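Local coordinates for protein putative polyketide cyclase (Bacillus cereus, PDB 3K0Z) that is of unknown function but belongs to the SnoaL-like polyketide cyclase family and is probably a lipoprotein with an NTF2-like fold, at residues M36-Y44 / I97-V107. Sequence-based numbering, arbitrary orientation.
Sequences MVHAAQRFY and IEDLLVVGDKV
With its chain extended at chi2 and then bent at chi3 (87°), selenomethionine Met-36 turns its methyl back over the hairpin formed by strands 93-103 and 106-117. CE settles over the backbone of the type II' turn that runs from Val-103 to Lys-106, 3.2 Å from Gly-104 O, and also meets the CG2 methyl of Val-107. The selenium lies against Val-102, with SE and CG1 3.9 Å apart. Val-102 sets CG1 anti to its backbone N (chi1 -176°), which aims that methyl at Met-36 and leaves CG2 to meet Val-37, the two side chains crossing at about a right angle.

One turn along the helix the packing becomes a plain methyl-to-methyl fit. Leu-100 turns both methyls of its fork to Ala-40, CD1 lying 3.9 Å from Ala-40 CB, while CD2 also reaches Val-37 CG2 at 4.0 Å. At the far end Ile-97 reaches Tyr-44, its CG1 and CD1 against the CB and CD2 side of the tyrosine; CD1 to Tyr-44 CD2 is 3.9 Å. Side chain against side chain, the packing is apolar; the polar atoms it meets belong to the backbone, and the tyrosine OH is hydrogen-bonded to Asp-128 OD2.

The short axes of 36-44 and 97-103 make 143°, 10.0 Å apart at closest, so this part of helix 30-49 runs roughly antiparallel to the strand, over the sheet face that carries Ile-97, Leu-100 and Val-102, as in the cone-like NTF2 fold. Glu-98 and Asp-99 form a classic beta bulge opposite Arg-110, while strand 22-24 borders strand 93-103 on its other edge. The second subunit packs against Leu-101 and Val-103, and Asp-99 of that second subunit forms an intersubunit salt bridge with Lys-106.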
HETATM    1  N   MSE A  36      -9.643 -13.460  -9.026  1.00 19.46           N
HETATM    2  CA  MSE A  36      -8.826 -12.560  -8.221  1.00 18.37           C
HETATM    3  C   MSE A  36      -9.649 -11.385  -7.703  1.00 19.66           C
HETATM    4  O   MSE A  36      -9.543 -11.014  -6.518  1.00 19.62           O
HETATM    5  CB  MSE A  36      -7.622 -12.098  -9.051  1.00 21.55           C
HETATM    6  CG  MSE A  36      -6.669 -13.209  -9.295  1.00 18.74           C
HETATM    7 SE   MSE A  36      -5.329 -12.752 -10.611  0.75 25.69          SE
HETATM    8  CE  MSE A  36      -3.989 -11.883  -9.411  1.00 21.04           C
ATOM      9  N   VAL A  37     -10.481 -10.791  -8.552  1.00 18.30           N
ATOM     10  CA  VAL A  37     -11.323  -9.654  -8.117  1.00 18.25           C
ATOM     11  C   VAL A  37     -12.332 -10.134  -7.062  1.00 18.45           C
ATOM     12  O   VAL A  37     -12.523  -9.484  -6.041  1.00 18.19           O
ATOM     13  CB  VAL A  37     -12.033  -8.968  -9.313  1.00 17.98           C
ATOM     14  CG1 VAL A  37     -13.099  -8.043  -8.839  1.00 17.61           C
ATOM     15  CG2 VAL A  37     -11.003  -8.214 -10.174  1.00 17.71           C
ATOM     16  N   HIS A  38     -12.934 -11.303  -7.283  1.00 17.84           N
ATOM     17  CA  HIS A  38     -13.902 -11.857  -6.354  1.00 16.96           C
ATOM     18  C   HIS A  38     -13.267 -12.177  -5.005  1.00 19.96           C
ATOM     19  O   HIS A  38     -13.894 -11.982  -3.985  1.00 21.11           O
ATOM     20  CB  HIS A  38     -14.542 -13.107  -6.957  1.00 20.75           C
ATOM     21  CG  HIS A  38     -15.556 -12.798  -8.014  1.00 19.50           C
ATOM     22  ND1 HIS A  38     -16.361 -13.760  -8.582  1.00 14.87           N
ATOM     23  CD2 HIS A  38     -15.927 -11.615  -8.564  1.00 16.95           C
ATOM     24  CE1 HIS A  38     -17.160 -13.181  -9.472  1.00 20.15           C
ATOM     25  NE2 HIS A  38     -16.922 -11.872  -9.463  1.00 15.30           N
ATOM     26  N   ALA A  39     -12.031 -12.639  -4.984  1.00 18.83           N
ATOM     27  CA  ALA A  39     -11.372 -12.906  -3.689  1.00 20.37           C
ATOM     28  C   ALA A  39     -11.207 -11.596  -2.946  1.00 18.59           C
ATOM     29  O   ALA A  39     -11.417 -11.503  -1.732  1.00 19.10           O
ATOM     30  CB  ALA A  39     -10.001 -13.597  -3.913  1.00 19.68           C
ATOM     31  N   ALA A  40     -10.830 -10.563  -3.676  1.00 19.96           N
ATOM     32  CA  ALA A  40     -10.686  -9.225  -3.065  1.00 19.64           C
ATOM     33  C   ALA A  40     -12.015  -8.750  -2.542  1.00 21.39           C
ATOM     34  O   ALA A  40     -12.070  -8.257  -1.442  1.00 16.82           O
ATOM     35  CB  ALA A  40     -10.150  -8.244  -4.065  1.00 19.06           C
ATOM     36  N   GLN A  41     -13.092  -8.919  -3.319  1.00 21.38           N
ATOM     37  CA  GLN A  41     -14.399  -8.477  -2.875  1.00 21.73           C
ATOM     38  C   GLN A  41     -14.830  -9.187  -1.581  1.00 18.37           C
ATOM     39  O   GLN A  41     -15.355  -8.544  -0.655  1.00 20.79           O
ATOM     40  CB  GLN A  41     -15.434  -8.695  -3.947  1.00 20.69           C
ATOM     41  CG  GLN A  41     -15.411  -7.714  -5.088  1.00 19.88           C
ATOM     42  CD  GLN A  41     -16.639  -7.863  -5.934  1.00 23.89           C
ATOM     43  OE1 GLN A  41     -16.680  -8.655  -6.907  1.00 21.97           O
ATOM     44  NE2 GLN A  41     -17.666  -7.084  -5.597  1.00 19.48           N
ATOM     45  N   ARG A  42     -14.587 -10.498  -1.506  1.00 21.54           N
ATOM     46  CA  ARG A  42     -14.970 -11.278  -0.324  1.00 18.10           C
ATOM     47  C   ARG A  42     -14.126 -10.889   0.856  1.00 17.49           C
ATOM     48  O   ARG A  42     -14.603 -10.876   1.956  1.00 17.38           O
ATOM     49  CB  ARG A  42     -14.813 -12.781  -0.544  1.00 20.32           C
ATOM     50  CG  ARG A  42     -15.814 -13.385  -1.502  1.00 22.28           C
ATOM     51  CD  ARG A  42     -15.769 -14.905  -1.524  1.00 24.02           C
ATOM     52  NE  ARG A  42     -16.640 -15.467  -2.572  1.00 27.98           N
ATOM     53  CZ  ARG A  42     -16.253 -15.751  -3.826  1.00 26.52           C
ATOM     54  NH1 ARG A  42     -14.998 -15.603  -4.238  1.00 37.74           N
ATOM     55  NH2 ARG A  42     -17.135 -16.249  -4.675  1.00 38.39           N
ATOM     56  N   PHE A  43     -12.848 -10.628   0.631  1.00 17.99           N
ATOM     57  CA  PHE A  43     -11.953 -10.221   1.677  1.00 18.42           C
ATOM     58  C   PHE A  43     -12.419  -8.879   2.254  1.00 20.06           C
ATOM     59  O   PHE A  43     -12.501  -8.736   3.483  1.00 16.78           O
ATOM     60  CB  PHE A  43     -10.498 -10.130   1.154  1.00 17.98           C
ATOM     61  CG  PHE A  43      -9.437 -10.081   2.245  1.00 22.41           C
ATOM     62  CD1 PHE A  43      -9.322 -11.102   3.186  1.00 22.40           C
ATOM     63  CD2 PHE A  43      -8.490  -9.061   2.264  1.00 20.94           C
ATOM     64  CE1 PHE A  43      -8.317 -11.053   4.169  1.00 21.89           C
ATOM     65  CE2 PHE A  43      -7.457  -9.062   3.221  1.00 19.64           C
ATOM     66  CZ  PHE A  43      -7.389 -10.046   4.156  1.00 22.80           C
ATOM     67  N   TYR A  44     -12.747  -7.902   1.408  1.00 19.68           N
ATOM     68  CA  TYR A  44     -13.240  -6.618   1.959  1.00 17.83           C
ATOM     69  C   TYR A  44     -14.706  -6.684   2.443  1.00 17.46           C
ATOM     70  O   TYR A  44     -15.069  -5.909   3.330  1.00 18.25           O
ATOM     71  CB  TYR A  44     -12.876  -5.396   1.088  1.00 21.77           C
ATOM     72  CG  TYR A  44     -11.376  -5.413   0.945  1.00 19.38           C
ATOM     73  CD1 TYR A  44     -10.559  -5.156   2.041  1.00 18.05           C
ATOM     74  CD2 TYR A  44     -10.782  -5.833  -0.229  1.00 23.17           C
ATOM     75  CE1 TYR A  44      -9.173  -5.321   1.986  1.00 18.93           C
ATOM     76  CE2 TYR A  44      -9.385  -5.956  -0.315  1.00 17.65           C
ATOM     77  CZ  TYR A  44      -8.601  -5.698   0.801  1.00 19.31           C
ATOM     78  OH  TYR A  44      -7.252  -5.860   0.728  1.00 25.05           O
ATOM     79  N   ILE A  97     -13.674  -0.275  -1.289  1.00 18.66           N
ATOM     80  CA  ILE A  97     -12.512  -0.464  -2.130  1.00 19.29           C
ATOM     81  C   ILE A  97     -12.408   0.739  -3.100  1.00 20.20           C
ATOM     82  O   ILE A  97     -13.267   0.942  -4.009  1.00 19.18           O
ATOM     83  CB  ILE A  97     -12.610  -1.811  -2.967  1.00 20.81           C
ATOM     84  CG1 ILE A  97     -12.841  -3.045  -2.079  1.00 21.75           C
ATOM     85  CG2 ILE A  97     -11.369  -1.981  -3.915  1.00 16.58           C
ATOM     86  CD1 ILE A  97     -13.192  -4.342  -2.893  1.00 20.20           C
ATOM     87  N   GLU A  98     -11.400   1.567  -2.873  1.00 19.61           N
ATOM     88  CA  GLU A  98     -11.148   2.689  -3.742  1.00 19.63           C
ATOM     89  C   GLU A  98     -10.477   2.321  -5.056  1.00 17.80           C
ATOM     90  O   GLU A  98     -10.798   2.895  -6.107  1.00 19.61           O
ATOM     91  CB  GLU A  98     -10.337   3.771  -3.049  1.00 18.99           C
ATOM     92  CG  GLU A  98     -10.973   4.314  -1.783  1.00 21.28           C
ATOM     93  CD  GLU A  98     -12.259   5.069  -2.044  1.00 25.02           C
ATOM     94  OE1 GLU A  98     -12.330   5.771  -3.062  1.00 22.41           O
ATOM     95  OE2 GLU A  98     -13.205   4.946  -1.254  1.00 30.72           O
ATOM     96  N   ASP A  99      -9.578   1.367  -5.042  1.00 16.33           N
ATOM     97  CA  ASP A  99      -8.862   1.030  -6.261  1.00 19.83           C
ATOM     98  C   ASP A  99      -8.345  -0.408  -6.110  1.00 19.37           C
ATOM     99  O   ASP A  99      -8.030  -0.848  -5.006  1.00 17.29           O
ATOM    100  CB  ASP A  99      -7.761   2.056  -6.499  1.00 17.30           C
ATOM    101  CG  ASP A  99      -7.165   2.022  -7.929  1.00 21.59           C
ATOM    102  OD1 ASP A  99      -7.667   1.307  -8.819  1.00 21.03           O
ATOM    103  OD2 ASP A  99      -6.139   2.731  -8.127  1.00 25.65           O
ATOM    104  N   LEU A 100      -8.403  -1.155  -7.198  1.00 20.04           N
ATOM    105  CA  LEU A 100      -7.911  -2.510  -7.270  1.00 20.33           C
ATOM    106  C   LEU A 100      -7.010  -2.697  -8.483  1.00 17.91           C
ATOM    107  O   LEU A 100      -7.463  -2.504  -9.639  1.00 19.72           O
ATOM    108  CB  LEU A 100      -9.110  -3.457  -7.364  1.00 23.55           C
ATOM    109  CG  LEU A 100      -8.997  -4.819  -6.753  1.00 27.09           C
ATOM    110  CD1 LEU A 100      -8.785  -4.714  -5.178  1.00 22.78           C
ATOM    111  CD2 LEU A 100     -10.205  -5.691  -7.159  1.00 24.98           C
ATOM    112  N   LEU A 101      -5.761  -3.107  -8.257  1.00 16.49           N
ATOM    113  CA  LEU A 101      -4.745  -3.305  -9.362  1.00 15.62           C
ATOM    114  C   LEU A 101      -4.428  -4.797  -9.444  1.00 17.58           C
ATOM    115  O   LEU A 101      -3.903  -5.388  -8.477  1.00 17.59           O
ATOM    116  CB  LEU A 101      -3.481  -2.524  -9.091  1.00 15.96           C
ATOM    117  CG  LEU A 101      -3.821  -1.101  -8.630  1.00 17.76           C
ATOM    118  CD1 LEU A 101      -2.510  -0.359  -8.127  1.00 20.85           C
ATOM    119  CD2 LEU A 101      -4.576  -0.342  -9.749  1.00 21.04           C
ATOM    120  N   VAL A 102      -4.741  -5.406 -10.585  1.00 18.16           N
ATOM    121  CA  VAL A 102      -4.658  -6.882 -10.716  1.00 17.93           C
ATOM    122  C   VAL A 102      -3.617  -7.293 -11.757  1.00 18.75           C
ATOM    123  O   VAL A 102      -3.762  -6.984 -12.908  1.00 17.75           O
ATOM    124  CB  VAL A 102      -6.041  -7.477 -11.022  1.00 18.09           C
ATOM    125  CG1 VAL A 102      -5.961  -8.978 -11.047  1.00 17.80           C
ATOM    126  CG2 VAL A 102      -7.121  -6.966  -9.973  1.00 16.46           C
ATOM    127  N   VAL A 103      -2.560  -8.009 -11.338  1.00 19.63           N
ATOM    128  CA  VAL A 103      -1.480  -8.365 -12.260  1.00 18.32           C
ATOM    129  C   VAL A 103      -0.745  -9.592 -11.812  1.00 18.83           C
ATOM    130  O   VAL A 103      -0.463  -9.746 -10.634  1.00 19.53           O
ATOM    131  CB  VAL A 103      -0.499  -7.174 -12.450  1.00 20.22           C
ATOM    132  CG1 VAL A 103       0.272  -6.793 -11.136  1.00 13.92           C
ATOM    133  CG2 VAL A 103       0.483  -7.435 -13.658  1.00 15.84           C
ATOM    134  N   GLY A 104      -0.481 -10.505 -12.742  1.00 18.64           N
ATOM    135  CA  GLY A 104       0.178 -11.776 -12.418  1.00 19.49           C
ATOM    136  C   GLY A 104      -0.653 -12.511 -11.363  1.00 19.49           C
ATOM    137  O   GLY A 104      -1.803 -12.756 -11.596  1.00 18.91           O
ATOM    138  N   ASP A 105      -0.070 -12.818 -10.199  1.00 17.44           N
ATOM    139  CA  ASP A 105      -0.782 -13.470  -9.108  1.00 17.66           C
ATOM    140  C   ASP A 105      -1.010 -12.526  -7.931  1.00 17.84           C
ATOM    141  O   ASP A 105      -1.311 -13.000  -6.844  1.00 21.37           O
ATOM    142  CB  ASP A 105       0.041 -14.649  -8.599  1.00 20.47           C
ATOM    143  CG  ASP A 105       0.133 -15.754  -9.588  1.00 27.29           C
ATOM    144  OD1 ASP A 105      -0.812 -15.919 -10.394  1.00 38.35           O
ATOM    145  OD2 ASP A 105       1.154 -16.472  -9.538  1.00 44.50           O
ATOM    146  N   LYS A 106      -0.917 -11.212  -8.160  1.00 18.04           N
ATOM    147  CA  LYS A 106      -0.967 -10.208  -7.096  1.00 18.40           C
ATOM    148  C   LYS A 106      -2.125  -9.228  -7.299  1.00 22.12           C
ATOM    149  O   LYS A 106      -2.525  -8.900  -8.436  1.00 19.85           O
ATOM    150  CB  LYS A 106       0.382  -9.462  -7.001  1.00 19.89           C
ATOM    151  CG  LYS A 106       1.618 -10.312  -6.580  1.00 20.54           C
ATOM    152  CD  LYS A 106       2.051 -10.122  -5.170  1.00 24.34           C
ATOM    153  CE  LYS A 106       3.235 -11.046  -4.805  1.00 20.70           C
ATOM    154  NZ  LYS A 106       4.596 -10.640  -5.270  1.00 22.65           N
ATOM    155  N   VAL A 107      -2.709  -8.800  -6.181  1.00 22.89           N
ATOM    156  CA  VAL A 107      -3.773  -7.788  -6.207  1.00 18.79           C
ATOM    157  C   VAL A 107      -3.384  -6.692  -5.214  1.00 21.06           C
ATOM    158  O   VAL A 107      -3.067  -6.984  -4.084  1.00 21.92           O
ATOM    159  CB  VAL A 107      -5.159  -8.373  -5.788  1.00 18.65           C
ATOM    160  CG1 VAL A 107      -6.250  -7.249  -5.716  1.00 16.87           C
ATOM    161  CG2 VAL A 107      -5.610  -9.420  -6.744  1.00 19.01           C
TER